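Long-range contacts in LamCAT (Aquimarina, PDB 6JHJ), which probably hydrolyses the beta-1,3-linked glucan laminarin as a marine bacterial glycoside hydrolase of family 16: residues 98-103 against 114-119; 128-133 against 144-149; 157-162 against 172-177; 164-169 against 192-197. All blocks are in the same frame, centred on the assembly; numbering follows the deposited sequence.

Interaction 1: 98-103 against 114-119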
loop_
_atom_site.group_PDB
_atom_site.type_symbol
_atom_site.label_atom_id
_atom_site.label_comp_id
_atom_site.label_asym_id
_atom_site.label_seq_id
_atom_site.Cartn_x
_atom_site.Cartn_y
_atom_site.Cartn_z
ATOM N N ALA A 98 3.892 -2.212 1.366
ATOM C CA ALA A 98 2.950 -1.776 0.395
ATOM C C ALA A 98 2.484 -0.350 0.592
ATOM O O ALA A 98 2.439 0.155 1.711
ATOM C CB ALA A 98 1.797 -2.766 0.445
ATOM N N PHE A 99 2.075 0.277 -0.510
ATOM C CA PHE A 99 1.520 1.629 -0.593
ATOM C C PHE A 99 0.318 1.413 -1.495
ATOM O O PHE A 99 0.500 0.983 -2.642
ATOM C CB PHE A 99 2.533 2.579 -1.202
ATOM C CG PHE A 99 1.966 3.926 -1.617
ATOM C CD1 PHE A 99 1.095 4.626 -0.780
ATOM C CD2 PHE A 99 2.372 4.526 -2.774
ATOM C CE1 PHE A 99 0.634 5.887 -1.129
ATOM C CE2 PHE A 99 1.884 5.795 -3.108
ATOM C CZ PHE A 99 1.014 6.456 -2.297
ATOM N N TRP A 100 -0.885 1.620 -0.998
ATOM C CA TRP A 100 -2.051 1.177 -1.705
ATOM C C TRP A 100 -3.280 1.886 -1.273
ATOM O O TRP A 100 -3.239 2.803 -0.403
ATOM C CB TRP A 100 -2.204 -0.324 -1.510
ATOM C CG TRP A 100 -2.282 -0.902 -0.137
ATOM C CD1 TRP A 100 -1.357 -0.837 0.849
ATOM C CD2 TRP A 100 -3.314 -1.783 0.364
ATOM N NE1 TRP A 100 -1.735 -1.619 1.907
ATOM C CE2 TRP A 100 -2.951 -2.174 1.654
ATOM C CE3 TRP A 100 -4.517 -2.237 -0.148
ATOM C CZ2 TRP A 100 -3.722 -3.068 2.405
ATOM C CZ3 TRP A 100 -5.286 -3.105 0.596
ATOM C CH2 TRP A 100 -4.897 -3.496 1.864
ATOM N N MET A 101 -4.390 1.529 -1.912
ATOM C CA MET A 101 -5.698 2.173 -1.663
ATOM C C MET A 101 -6.804 1.127 -1.605
ATOM O O MET A 101 -6.731 0.131 -2.339
ATOM C CB MET A 101 -6.012 3.189 -2.747
ATOM C CG MET A 101 -4.877 4.121 -3.042
ATOM S SD MET A 101 -5.388 5.449 -4.210
ATOM C CE MET A 101 -6.301 6.571 -3.121
ATOM N N LEU A 102 -7.835 1.405 -0.829
ATOM C CA LEU A 102 -9.069 0.625 -0.755
ATOM C C LEU A 102 -10.297 1.501 -0.955
ATOM O O LEU A 102 -10.327 2.644 -0.535
ATOM C CB LEU A 102 -9.198 -0.076 0.594
ATOM C CG LEU A 102 -8.359 -1.315 0.830
ATOM C CD1 LEU A 102 -8.253 -1.693 2.302
ATOM C CD2 LEU A 102 -8.883 -2.475 0.014
ATOM N N GLY A 103 -11.352 0.929 -1.482
ATOM C CA GLY A 103 -12.615 1.666 -1.647
ATOM C C GLY A 103 -13.209 1.969 -0.262
ATOM O O GLY A 103 -13.243 1.095 0.620
ATOM N N CYS A 114 -14.861 -3.974 -2.776
ATOM C CA CYS A 114 -14.536 -2.540 -2.640
ATOM C C CYS A 114 -13.507 -2.054 -3.618
ATOM O O CYS A 114 -13.442 -0.840 -3.901
ATOM C CB CYS A 114 -14.126 -2.193 -1.242
ATOM S SG CYS A 114 -12.654 -3.122 -0.712
ATOM N N GLY A 115 -12.724 -2.973 -4.150
ATOM C CA GLY A 115 -11.584 -2.646 -4.980
ATOM C C GLY A 115 -10.348 -2.302 -4.150
ATOM O O GLY A 115 -10.458 -1.696 -3.060
ATOM N N ALA A 116 -9.173 -2.610 -4.689
ATOM C CA ALA A 116 -7.938 -2.126 -4.162
ATOM C C ALA A 116 -7.049 -1.699 -5.306
ATOM O O ALA A 116 -6.983 -2.419 -6.335
ATOM C CB ALA A 116 -7.241 -3.220 -3.339
ATOM N N ILE A 117 -6.299 -0.623 -5.118
ATOM C CA ILE A 117 -5.295 -0.208 -6.081
ATOM C C ILE A 117 -3.964 -0.278 -5.339
ATOM O O ILE A 117 -3.731 0.556 -4.426
ATOM C CB ILE A 117 -5.491 1.263 -6.577
ATOM C CG1 ILE A 117 -6.908 1.516 -7.011
ATOM C CG2 ILE A 117 -4.456 1.524 -7.728
ATOM C CD1 ILE A 117 -7.187 2.951 -7.355
ATOM N N ASP A 118 -3.121 -1.263 -5.659
ATOM C CA ASP A 118 -1.809 -1.341 -5.071
ATOM C C ASP A 118 -0.859 -0.476 -5.908
ATOM O O ASP A 118 -0.548 -0.842 -7.066
ATOM C CB ASP A 118 -1.319 -2.772 -5.047
ATOM C CG ASP A 118 -2.178 -3.688 -4.151
ATOM O OD1 ASP A 118 -2.337 -3.424 -2.976
ATOM O OD2 ASP A 118 -2.626 -4.683 -4.584
ATOM N N ILE A 119 -0.384 0.634 -5.364
ATOM C CA ILE A 119 0.459 1.535 -6.068
ATOM C C ILE A 119 1.883 1.054 -6.046
ATOM O O ILE A 119 2.607 1.162 -7.052
ATOM C CB ILE A 119 0.369 2.927 -5.446
ATOM C CG1 ILE A 119 -1.067 3.483 -5.534
ATOM C CG2 ILE A 119 1.357 3.872 -6.143
ATOM C CD1 ILE A 119 -1.307 4.664 -4.625
#

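Interaction 2: 128-133 against 144-149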
loop_
_atom_site.group_PDB
_atom_site.type_symbol
_atom_site.label_atom_id
_atom_site.label_comp_id
_atom_site.label_asym_id
_atom_site.label_seq_id
_atom_site.Cartn_x
_atom_site.Cartn_y
_atom_site.Cartn_z
ATOM N N GLN A 128 12.436 -5.890 -8.281
ATOM C CA GLN A 128 11.284 -5.354 -9.062
ATOM C C GLN A 128 10.191 -4.983 -8.080
ATOM O O GLN A 128 10.153 -5.536 -7.009
ATOM C CB GLN A 128 10.752 -6.352 -10.080
ATOM C CG GLN A 128 10.158 -7.567 -9.434
ATOM C CD GLN A 128 9.678 -8.621 -10.417
ATOM O OE1 GLN A 128 9.713 -8.416 -11.636
ATOM N NE2 GLN A 128 9.224 -9.770 -9.881
ATOM N N THR A 129 9.306 -4.069 -8.452
ATOM C CA THR A 129 8.117 -3.758 -7.646
ATOM C C THR A 129 6.892 -3.950 -8.534
ATOM O O THR A 129 7.030 -4.006 -9.778
ATOM C CB THR A 129 8.163 -2.334 -7.044
ATOM O OG1 THR A 129 8.174 -1.347 -8.084
ATOM C CG2 THR A 129 9.376 -2.150 -6.162
ATOM N N HIS A 130 5.724 -4.092 -7.907
ATOM C CA HIS A 130 4.488 -4.397 -8.617
ATOM C C HIS A 130 3.431 -3.382 -8.409
ATOM O O HIS A 130 3.405 -2.698 -7.365
ATOM C CB HIS A 130 3.927 -5.723 -8.073
ATOM C CG HIS A 130 4.836 -6.885 -8.264
ATOM N ND1 HIS A 130 5.798 -7.236 -7.343
ATOM C CD2 HIS A 130 4.954 -7.772 -9.282
ATOM C CE1 HIS A 130 6.467 -8.291 -7.786
ATOM N NE2 HIS A 130 5.936 -8.664 -8.933
ATOM N N GLY A 131 2.544 -3.248 -9.372
ATOM C CA GLY A 131 1.398 -2.410 -9.336
ATOM C C GLY A 131 0.208 -3.245 -9.743
ATOM O O GLY A 131 0.285 -3.924 -10.738
ATOM N N THR A 132 -0.881 -3.185 -9.004
ATOM C CA THR A 132 -1.977 -4.110 -9.230
ATOM C C THR A 132 -3.317 -3.511 -8.861
ATOM O O THR A 132 -3.417 -2.722 -7.911
ATOM C CB THR A 132 -1.749 -5.309 -8.295
ATOM O OG1 THR A 132 -0.439 -5.816 -8.469
ATOM C CG2 THR A 132 -2.726 -6.460 -8.559
ATOM N N ILE A 133 -4.390 -3.923 -9.561
ATOM C CA ILE A 133 -5.734 -3.689 -9.083
ATOM C C ILE A 133 -6.390 -5.015 -8.755
ATOM O O ILE A 133 -6.127 -5.989 -9.460
ATOM C CB ILE A 133 -6.651 -2.919 -10.098
ATOM C CG1 ILE A 133 -6.427 -3.398 -11.540
ATOM C CG2 ILE A 133 -6.520 -1.416 -9.955
ATOM C CD1 ILE A 133 -7.563 -2.896 -12.437
ATOM N N ASN A 144 -7.661 -9.890 -10.468
ATOM C CA ASN A 144 -6.497 -8.951 -10.286
ATOM C C ASN A 144 -5.794 -8.802 -11.603
ATOM O O ASN A 144 -5.885 -9.696 -12.458
ATOM C CB ASN A 144 -5.646 -9.300 -9.060
ATOM C CG ASN A 144 -4.869 -10.553 -9.236
ATOM O OD1 ASN A 144 -4.440 -10.892 -10.360
ATOM N ND2 ASN A 144 -4.670 -11.252 -8.144
ATOM N N TYR A 145 -5.143 -7.666 -11.807
ATOM C CA TYR A 145 -4.411 -7.369 -13.009
ATOM C C TYR A 145 -3.194 -6.574 -12.599
ATOM O O TYR A 145 -3.317 -5.446 -12.065
ATOM C CB TYR A 145 -5.335 -6.594 -13.974
ATOM C CG TYR A 145 -4.716 -6.287 -15.314
ATOM C CD1 TYR A 145 -4.311 -7.318 -16.165
ATOM C CD2 TYR A 145 -4.671 -4.986 -15.819
ATOM C CE1 TYR A 145 -3.749 -7.042 -17.382
ATOM C CE2 TYR A 145 -4.105 -4.712 -17.045
ATOM C CZ TYR A 145 -3.688 -5.744 -17.848
ATOM O OH TYR A 145 -3.115 -5.507 -19.066
ATOM N N SER A 146 -2.001 -7.147 -12.825
ATOM C CA SER A 146 -0.774 -6.701 -12.188
ATOM C C SER A 146 0.308 -6.493 -13.248
ATOM O O SER A 146 0.411 -7.241 -14.234
ATOM C CB SER A 146 -0.298 -7.766 -11.192
ATOM O OG SER A 146 0.712 -7.202 -10.399
ATOM N N GLY A 147 1.174 -5.531 -13.019
ATOM C CA GLY A 147 2.392 -5.315 -13.817
ATOM C C GLY A 147 3.578 -5.080 -12.865
ATOM O O GLY A 147 3.373 -4.769 -11.693
ATOM N N SER A 148 4.786 -5.107 -13.391
ATOM C CA SER A 148 5.950 -4.884 -12.608
ATOM C C SER A 148 7.028 -4.169 -13.369
ATOM O O SER A 148 6.988 -4.138 -14.603
ATOM C CB SER A 148 6.470 -6.195 -12.095
ATOM O OG SER A 148 6.922 -6.960 -13.183
ATOM N N ILE A 149 7.970 -3.573 -12.636
ATOM C CA ILE A 149 9.060 -2.850 -13.239
ATOM C C ILE A 149 10.352 -3.202 -12.478
ATOM O O ILE A 149 10.332 -3.266 -11.252
ATOM C CB ILE A 149 8.818 -1.353 -13.229
ATOM C CG1 ILE A 149 9.949 -0.613 -13.938
ATOM C CG2 ILE A 149 8.645 -0.832 -11.810
ATOM C CD1 ILE A 149 9.721 0.872 -14.115
HETATM O O HOH W 1 9.661 -6.423 -13.711
#

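Interaction 3: 157-162 against 172-177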
loop_
_atom_site.group_PDB
_atom_site.type_symbol
_atom_site.label_atom_id
_atom_site.label_comp_id
_atom_site.label_asym_id
_atom_site.label_seq_id
_atom_site.Cartn_x
_atom_site.Cartn_y
_atom_site.Cartn_z
ATOM N N TYR A 157 15.497 5.556 -2.135
ATOM C CA TYR A 157 14.200 6.226 -2.377
ATOM C C TYR A 157 13.840 6.151 -3.818
ATOM O O TYR A 157 14.670 6.443 -4.713
ATOM C CB TYR A 157 14.228 7.681 -2.022
ATOM C CG TYR A 157 14.290 8.015 -0.566
ATOM C CD1 TYR A 157 13.174 7.899 0.252
ATOM C CD2 TYR A 157 15.497 8.423 0.012
ATOM C CE1 TYR A 157 13.237 8.223 1.599
ATOM C CE2 TYR A 157 15.561 8.752 1.353
ATOM C CZ TYR A 157 14.439 8.674 2.129
ATOM O OH TYR A 157 14.514 9.056 3.463
ATOM N N HIS A 158 12.588 5.757 -4.071
ATOM C CA HIS A 158 11.993 5.833 -5.397
ATOM C C HIS A 158 10.628 6.471 -5.262
ATOM O O HIS A 158 10.051 6.447 -4.180
ATOM C CB HIS A 158 11.913 4.462 -6.046
ATOM C CG HIS A 158 13.243 3.923 -6.463
ATOM N ND1 HIS A 158 14.051 3.136 -5.648
ATOM C CD2 HIS A 158 13.931 4.107 -7.598
ATOM C CE1 HIS A 158 15.173 2.848 -6.290
ATOM N NE2 HIS A 158 15.131 3.454 -7.458
ATOM N N ILE A 159 10.126 7.071 -6.334
ATOM C CA ILE A 159 8.782 7.677 -6.345
ATOM C C ILE A 159 7.781 6.737 -7.010
ATOM O O ILE A 159 7.951 6.376 -8.156
ATOM C CB ILE A 159 8.812 9.028 -7.071
ATOM C CG1 ILE A 159 9.775 9.968 -6.280
ATOM C CG2 ILE A 159 7.459 9.702 -7.031
ATOM C CD1 ILE A 159 10.095 11.255 -7.009
ATOM N N TYR A 160 6.765 6.335 -6.274
ATOM C CA TYR A 160 5.725 5.365 -6.696
ATOM C C TYR A 160 4.436 6.123 -6.886
ATOM O O TYR A 160 3.967 6.743 -5.927
ATOM C CB TYR A 160 5.557 4.298 -5.653
ATOM C CG TYR A 160 6.840 3.512 -5.445
ATOM C CD1 TYR A 160 7.197 2.510 -6.368
ATOM C CD2 TYR A 160 7.701 3.822 -4.458
ATOM C CE1 TYR A 160 8.380 1.826 -6.225
ATOM C CE2 TYR A 160 8.905 3.120 -4.301
ATOM C CZ TYR A 160 9.233 2.141 -5.220
ATOM O OH TYR A 160 10.409 1.398 -5.137
ATOM N N THR A 161 3.883 6.069 -8.084
ATOM C CA THR A 161 2.770 6.924 -8.477
ATOM C C THR A 161 1.689 6.162 -9.220
ATOM O O THR A 161 1.999 5.313 -10.061
ATOM C CB THR A 161 3.338 7.973 -9.448
ATOM O OG1 THR A 161 4.416 8.681 -8.827
ATOM C CG2 THR A 161 2.298 8.961 -9.868
ATOM N N ILE A 162 0.431 6.595 -9.068
ATOM C CA ILE A 162 -0.584 6.270 -10.017
ATOM C C ILE A 162 -1.206 7.558 -10.544
ATOM O O ILE A 162 -1.256 8.525 -9.788
ATOM C CB ILE A 162 -1.733 5.356 -9.453
ATOM C CG1 ILE A 162 -2.355 5.937 -8.181
ATOM C CG2 ILE A 162 -1.260 3.909 -9.293
ATOM C CD1 ILE A 162 -3.683 5.273 -7.826
ATOM N N PHE A 172 3.509 4.345 -12.285
ATOM C CA PHE A 172 4.854 4.800 -12.612
ATOM C C PHE A 172 5.773 4.567 -11.440
ATOM O O PHE A 172 5.315 4.610 -10.271
ATOM C CB PHE A 172 4.904 6.310 -12.925
ATOM C CG PHE A 172 3.880 6.808 -13.882
ATOM C CD1 PHE A 172 2.551 6.969 -13.497
ATOM C CD2 PHE A 172 4.227 7.116 -15.193
ATOM C CE1 PHE A 172 1.572 7.431 -14.409
ATOM C CE2 PHE A 172 3.263 7.588 -16.097
ATOM C CZ PHE A 172 1.949 7.763 -15.702
ATOM N N VAL A 173 7.060 4.295 -11.718
ATOM C CA VAL A 173 8.120 4.411 -10.719
ATOM C C VAL A 173 9.155 5.411 -11.290
ATOM O O VAL A 173 9.629 5.215 -12.423
ATOM C CB VAL A 173 8.795 3.096 -10.403
ATOM C CG1 VAL A 173 9.930 3.309 -9.446
ATOM C CG2 VAL A 173 7.783 2.034 -9.915
ATOM N N ASP A 174 9.439 6.471 -10.557
ATOM C CA ASP A 174 10.340 7.525 -10.973
ATOM C C ASP A 174 9.926 8.117 -12.308
ATOM O O ASP A 174 10.781 8.453 -13.111
ATOM C CB ASP A 174 11.798 7.009 -11.020
ATOM C CG ASP A 174 12.252 6.452 -9.684
ATOM O OD1 ASP A 174 11.807 6.968 -8.627
ATOM O OD2 ASP A 174 13.084 5.558 -9.695
ATOM N N GLY A 175 8.630 8.222 -12.550
ATOM C CA GLY A 175 8.120 8.736 -13.810
ATOM C C GLY A 175 8.094 7.794 -14.972
ATOM O O GLY A 175 7.667 8.186 -16.042
ATOM N N ASN A 176 8.480 6.558 -14.759
ATOM C CA ASN A 176 8.564 5.558 -15.825
ATOM C C ASN A 176 7.283 4.726 -15.785
ATOM O O ASN A 176 7.019 4.010 -14.789
ATOM C CB ASN A 176 9.737 4.641 -15.581
ATOM C CG ASN A 176 11.085 5.320 -15.795
ATOM O OD1 ASN A 176 12.042 5.192 -15.007
ATOM N ND2 ASN A 176 11.135 6.079 -16.809
ATOM N N LEU A 177 6.476 4.832 -16.824
ATOM C CA LEU A 177 5.201 4.113 -16.920
ATOM C C LEU A 177 5.451 2.652 -17.133
ATOM O O LEU A 177 6.223 2.288 -18.067
ATOM C CB LEU A 177 4.430 4.668 -18.094
ATOM C CG LEU A 177 3.127 3.964 -18.492
ATOM C CD1 LEU A 177 2.085 4.177 -17.393
ATOM C CD2 LEU A 177 2.661 4.630 -19.789
HETATM O O HOH W 2 6.640 8.184 -10.477
#

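Interaction 4: 164-169 against 192-197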
loop_
_atom_site.group_PDB
_atom_site.type_symbol
_atom_site.label_atom_id
_atom_site.label_comp_id
_atom_site.label_asym_id
_atom_site.label_seq_id
_atom_site.Cartn_x
_atom_site.Cartn_y
_atom_site.Cartn_z
ATOM N N TRP A 164 -4.977 8.219 -12.059
ATOM C CA TRP A 164 -6.273 7.569 -12.103
ATOM C C TRP A 164 -7.364 8.549 -12.543
ATOM O O TRP A 164 -7.524 9.593 -11.918
ATOM C CB TRP A 164 -6.557 7.071 -10.703
ATOM C CG TRP A 164 -7.912 6.586 -10.323
ATOM C CD1 TRP A 164 -8.805 5.931 -11.088
ATOM C CD2 TRP A 164 -8.434 6.580 -8.998
ATOM N NE1 TRP A 164 -9.901 5.554 -10.335
ATOM C CE2 TRP A 164 -9.720 6.000 -9.057
ATOM C CE3 TRP A 164 -7.994 7.107 -7.787
ATOM C CZ2 TRP A 164 -10.530 5.861 -7.929
ATOM C CZ3 TRP A 164 -8.832 7.001 -6.648
ATOM C CH2 TRP A 164 -10.112 6.409 -6.763
ATOM N N ASP A 165 -8.047 8.218 -13.622
ATOM C CA ASP A 165 -9.188 8.997 -14.133
ATOM C C ASP A 165 -10.311 8.043 -14.547
ATOM O O ASP A 165 -10.208 6.850 -14.294
ATOM C CB ASP A 165 -8.779 9.987 -15.205
ATOM C CG ASP A 165 -8.398 9.355 -16.498
ATOM O OD1 ASP A 165 -8.685 8.161 -16.756
ATOM O OD2 ASP A 165 -7.790 10.077 -17.289
ATOM N N ALA A 166 -11.412 8.570 -15.100
ATOM C CA ALA A 166 -12.558 7.760 -15.352
ATOM C C ALA A 166 -12.283 6.763 -16.501
ATOM O O ALA A 166 -13.108 5.876 -16.777
ATOM C CB ALA A 166 -13.805 8.663 -15.691
ATOM N N SER A 167 -11.149 6.887 -17.167
ATOM C CA SER A 167 -10.831 5.979 -18.227
ATOM C C SER A 167 -9.807 4.905 -17.848
ATOM O O SER A 167 -9.894 3.775 -18.301
ATOM C CB SER A 167 -10.317 6.817 -19.397
ATOM O OG SER A 167 -9.819 5.957 -20.375
ATOM N N VAL A 168 -8.847 5.271 -17.028
ATOM C CA VAL A 168 -7.649 4.433 -16.857
ATOM C C VAL A 168 -6.960 4.682 -15.549
ATOM O O VAL A 168 -7.042 5.785 -15.004
ATOM C CB VAL A 168 -6.729 4.653 -18.052
ATOM C CG1 VAL A 168 -6.108 6.038 -18.015
ATOM C CG2 VAL A 168 -5.670 3.611 -18.139
ATOM N N ILE A 169 -6.219 3.676 -15.082
ATOM C CA ILE A 169 -5.215 3.845 -13.994
ATOM C C ILE A 169 -3.848 3.499 -14.616
ATOM O O ILE A 169 -3.733 2.485 -15.307
ATOM C CB ILE A 169 -5.494 2.901 -12.839
ATOM C CG1 ILE A 169 -6.883 3.156 -12.232
ATOM C CG2 ILE A 169 -4.459 3.016 -11.777
ATOM C CD1 ILE A 169 -7.371 2.062 -11.310
ATOM N N GLU A 192 -16.232 -0.438 -9.544
ATOM C CA GLU A 192 -16.005 0.089 -8.203
ATOM C C GLU A 192 -14.773 0.982 -8.166
ATOM O O GLU A 192 -14.576 1.636 -7.156
ATOM C CB GLU A 192 -15.941 -1.035 -7.170
ATOM C CG GLU A 192 -17.256 -1.844 -7.131
ATOM C CD GLU A 192 -18.493 -1.004 -7.108
ATOM O OE1 GLU A 192 -18.794 -0.481 -6.052
ATOM O OE2 GLU A 192 -19.184 -0.918 -8.148
ATOM N N PHE A 193 -14.034 1.126 -9.268
ATOM C CA PHE A 193 -12.902 2.098 -9.317
ATOM C C PHE A 193 -13.392 3.476 -9.666
ATOM O O PHE A 193 -12.602 4.379 -9.911
ATOM C CB PHE A 193 -11.793 1.597 -10.275
ATOM C CG PHE A 193 -11.120 0.344 -9.764
ATOM C CD1 PHE A 193 -10.231 0.417 -8.718
ATOM C CD2 PHE A 193 -11.439 -0.874 -10.273
ATOM C CE1 PHE A 193 -9.648 -0.725 -8.206
ATOM C CE2 PHE A 193 -10.851 -2.028 -9.771
ATOM C CZ PHE A 193 -9.970 -1.952 -8.715
ATOM N N HIS A 194 -14.714 3.646 -9.725
ATOM C CA HIS A 194 -15.351 4.949 -9.916
ATOM C C HIS A 194 -16.004 5.442 -8.627
ATOM O O HIS A 194 -17.013 6.111 -8.671
ATOM C CB HIS A 194 -16.389 4.869 -11.041
ATOM C CG HIS A 194 -15.764 4.504 -12.311
ATOM N ND1 HIS A 194 -15.070 5.400 -13.080
ATOM C CD2 HIS A 194 -15.607 3.299 -12.890
ATOM C CE1 HIS A 194 -14.551 4.758 -14.107
ATOM N NE2 HIS A 194 -14.846 3.488 -13.997
ATOM N N ASN A 195 -15.391 5.124 -7.492
ATOM C CA ASN A 195 -15.851 5.521 -6.132
ATOM C C ASN A 195 -14.664 6.133 -5.383
ATOM O O ASN A 195 -13.522 6.150 -5.931
ATOM C CB ASN A 195 -16.277 4.275 -5.362
ATOM C CG ASN A 195 -17.525 3.645 -5.896
ATOM O OD1 ASN A 195 -18.352 4.321 -6.505
ATOM N ND2 ASN A 195 -17.672 2.347 -5.681
ATOM N N ASN A 196 -14.860 6.687 -4.176
ATOM C CA ASN A 196 -13.753 7.218 -3.403
ATOM C C ASN A 196 -12.932 6.080 -2.780
ATOM O O ASN A 196 -13.477 5.076 -2.366
ATOM C CB ASN A 196 -14.239 8.123 -2.242
ATOM C CG ASN A 196 -15.209 9.180 -2.696
ATOM O OD1 ASN A 196 -15.067 9.743 -3.709
ATOM N ND2 ASN A 196 -16.344 9.266 -2.005
ATOM N N PHE A 197 -11.626 6.258 -2.739
ATOM C CA PHE A 197 -10.701 5.332 -2.111
ATOM C C PHE A 197 -9.839 6.105 -1.121
ATOM O O PHE A 197 -9.514 7.296 -1.357
ATOM C CB PHE A 197 -9.733 4.752 -3.166
ATOM C CG PHE A 197 -10.319 3.644 -3.994
ATOM C CD1 PHE A 197 -11.402 3.871 -4.801
ATOM C CD2 PHE A 197 -9.745 2.426 -4.020
ATOM C CE1 PHE A 197 -11.967 2.797 -5.531
ATOM C CE2 PHE A 197 -10.235 1.371 -4.758
ATOM C CZ PHE A 197 -11.344 1.568 -5.537
#

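Interaction 1: 98-103 against 114-119
The antiparallel pairing of strands 98-103 and 116-118 holds the run from Ala116 to Glu121, whose sequence, but for Ala116, fits the catalytic signature of glycoside hydrolase family 16; an alanine where that signature has its first glutamate is consistent with Ala116 being the engineered residue. Met101 N donates to Ile117 O (2.8 Å), Ile117 N to Met101 O, and Gly103 N to Gly115 O. The chain turns a corner at Ile119, whose N still bonds Phe99 O (2.9 Å). Trp100 and Asp118 project from one face, side by side and pointing the same way, with Asp118 OD1 3.4 Å from Trp100 CB and the carboxylate turned 46° from the indole. Trp100 CG lies between its backbone N and carbonyl carbon (chi1 56°), which stands the indole up from the sheet, and its six-membered ring leans toward Ala116, CE3 near CB; NE1 is bonded to Asn202. Next along this face, Leu102 CD2 lies 3.8 Å from Ala116 CB and 3.9 Å from Cys114 SG. Ile119 CD1 makes a CH-pi contact over one face of the Phe99 ring, 3.9 Å from its centroid, and also meets Met101 CG. One face is thus mixed, with the Asp118 carboxylate, close to that of Glu121, among Trp100, Leu102 and Ala116, whereas Met101, Ile117 and Ile119 are apolar. The methyl of Ala116 cannot supply the carboxylate that probably served as nucleophile.

Interaction 2: 128-133 against 144-149
Thr132 and Ser146 face each other as a non-hydrogen-bonded pair in the antiparallel hairpin of strands 128-136 and 142-150, and their hydroxyls meet directly, OG1 to OG 2.6 Å, in a hydrogen bond in which either could be the donor. Different first torsions bring them together: Thr132 OG1 lies beside its backbone N (chi1 -52°), whereas Ser146 OG is swung away from its own N (chi1 -168°). The methyl CG2 of Thr132 packs 3.8 Å from Ser146 CB, so both branches of the threonine are engaged. A valine in its place would probably leave Ser146 OG without this hydroxyl mate and so freer to turn. On the same face Gln128 and Ser148 do not bond each other outright but share a water, which donates to Gln128 OE1 at 2.9 Å and lies 2.8 Å from Ser148 OG; Gln128 NE2 turns instead to Glu126. The other face is greasier. Thr129 and Ile149 run side by side, OG1 to CG2 3.8 Å, and Ile133 CG1 lies alongside Tyr145 CB at 4.2 Å, with the tyrosine ring leading away. Between these two pairs Gly131 and Gly147 bring no side chain and are joined by reciprocal backbone bonds of 2.9 Å. Three such doubly bonded pairs fix the register, completed by Thr129 with Ile149 and Ile133 with Tyr145. The chemistry implies a two-sided hairpin, with hydroxyls and water linking its strands on one face and aliphatic groups of Ile133 and Ile149 packing against strands 168-173 and 176-182 on the other.

Interaction 3: 157-162 against 172-177
Ile159 and Asp174 grip each other twice where strand 158-164 passes the tight turn that ends strand 168-173. Of the backbone bonds, Asp174 N donates to Ile159 O at 2.8 Å, in the carbonyl plane, and Thr161 and Phe172 exchange a reciprocal pair, Thr161 N to Phe172 O and Phe172 N to Thr161 O. The second grip on Ile159 is a side-chain bond: Asp174 OD1 accepts from Ile159 N at 2.8 Å, almost straight (172°) and met nearly along the C-O axis. With CG beside its own backbone N (chi1 -57°), Asp174 turns its carboxylate to the edge of the neighbouring strand instead of out from the turn. A water adds a third kind of link, donating to Ile159 O and to Thr161 OG1 (2.8 Å) while accepting from Gly175 N; Thr161 OG1 is also bonded to Glu84. Among nonpolar contacts, Val173 CG2 lies beside Tyr160, 3.6 Å from CD1, and Phe172 CD1 meets Thr161 CG2. The His158 ring presents an edge to the carboxylate, planes 31° apart, although the closest approach there is too short to trust; its CB lies 4.1 Å from Val173 CG1. An alanine here would remove the imidazole beside Asp174 CG and is likely to open a gap next to the carboxylate, which would keep its bond to Ile159 N. Val173 to Asn176 form a type I' turn, the two-residue connection of a tight beta hairpin, with Asp174 and Gly175 at positive phi. The aspartate therefore stands in for a backbone acceptor, extending the bonding between strands into the turn itself.

Interaction 4: 164-169 against 192-197
Trp164 reaches across to the loop 192-197 with the NE1-to-CH2 side of its indole. Its CG is anti to the backbone N (chi1 168°), which sends the indole out toward the loop, where NE1 donates to Phe193 O at 3.0 Å, the acceptor lying in the indole plane and the donor in the carbonyl plane; the hydrogen bond is nonetheless bent, with an N-H...O angle of 138°. Farther round the edge, CH2 lies 3.5 Å from Phe197 CD1, the two ring planes 80° apart, and as close to Asn195 O, a buried carbonyl with no hydrogen-bond partner. Asp165 points away and shapes its own segment: OD1 accepts from Ser167 N (2.8 Å), an Asx turn, and also from Val168 N (2.9 Å), completing an Asx motif that helps fold the chain back into strand 168-173. At the turn, Ala166 O meets the edge of the His194 imidazole, 3.2 Å from CE1, while the ring nitrogens are bonded to Tyr80 and to Ile183 O. Ile169 then points inward, its side chain crossing that of Phe193 at about a right angle, CD1 to CD1 4.2 Å. The contact thus sets the loop leading into strand 197-205 against the turn between strands 158-164 and 168-173, and Ile169, Phe193 and Phe197 all touch Ile117 of strand 116-118.

Interactions 1, 2 and 3 follow one another along the chain, whereas the segments of interactions 3 and 4 alternate, both using strand 168-173. Interactions 1 and 2 have centres 12 Å apart and are neighbours through strands 116-118 and 128-136, where Asp118 N probably bonds Thr132 O. Interaction 3 packs against both: Ile162 meets Ile117 and Ile119, and Val173 meets Ile149. Interactions 3 and 4 are the most distant pair, about 19 Å between centres, yet Ile162 and Ile169 touch; Phe197 of interaction 4 also lies against Gly103 and Gly115. The pairwise contacts are consistent with a shared, largely apolar core, as in the beta-sandwich of family 16, backing strand 116-118, which carries the start of the family signature.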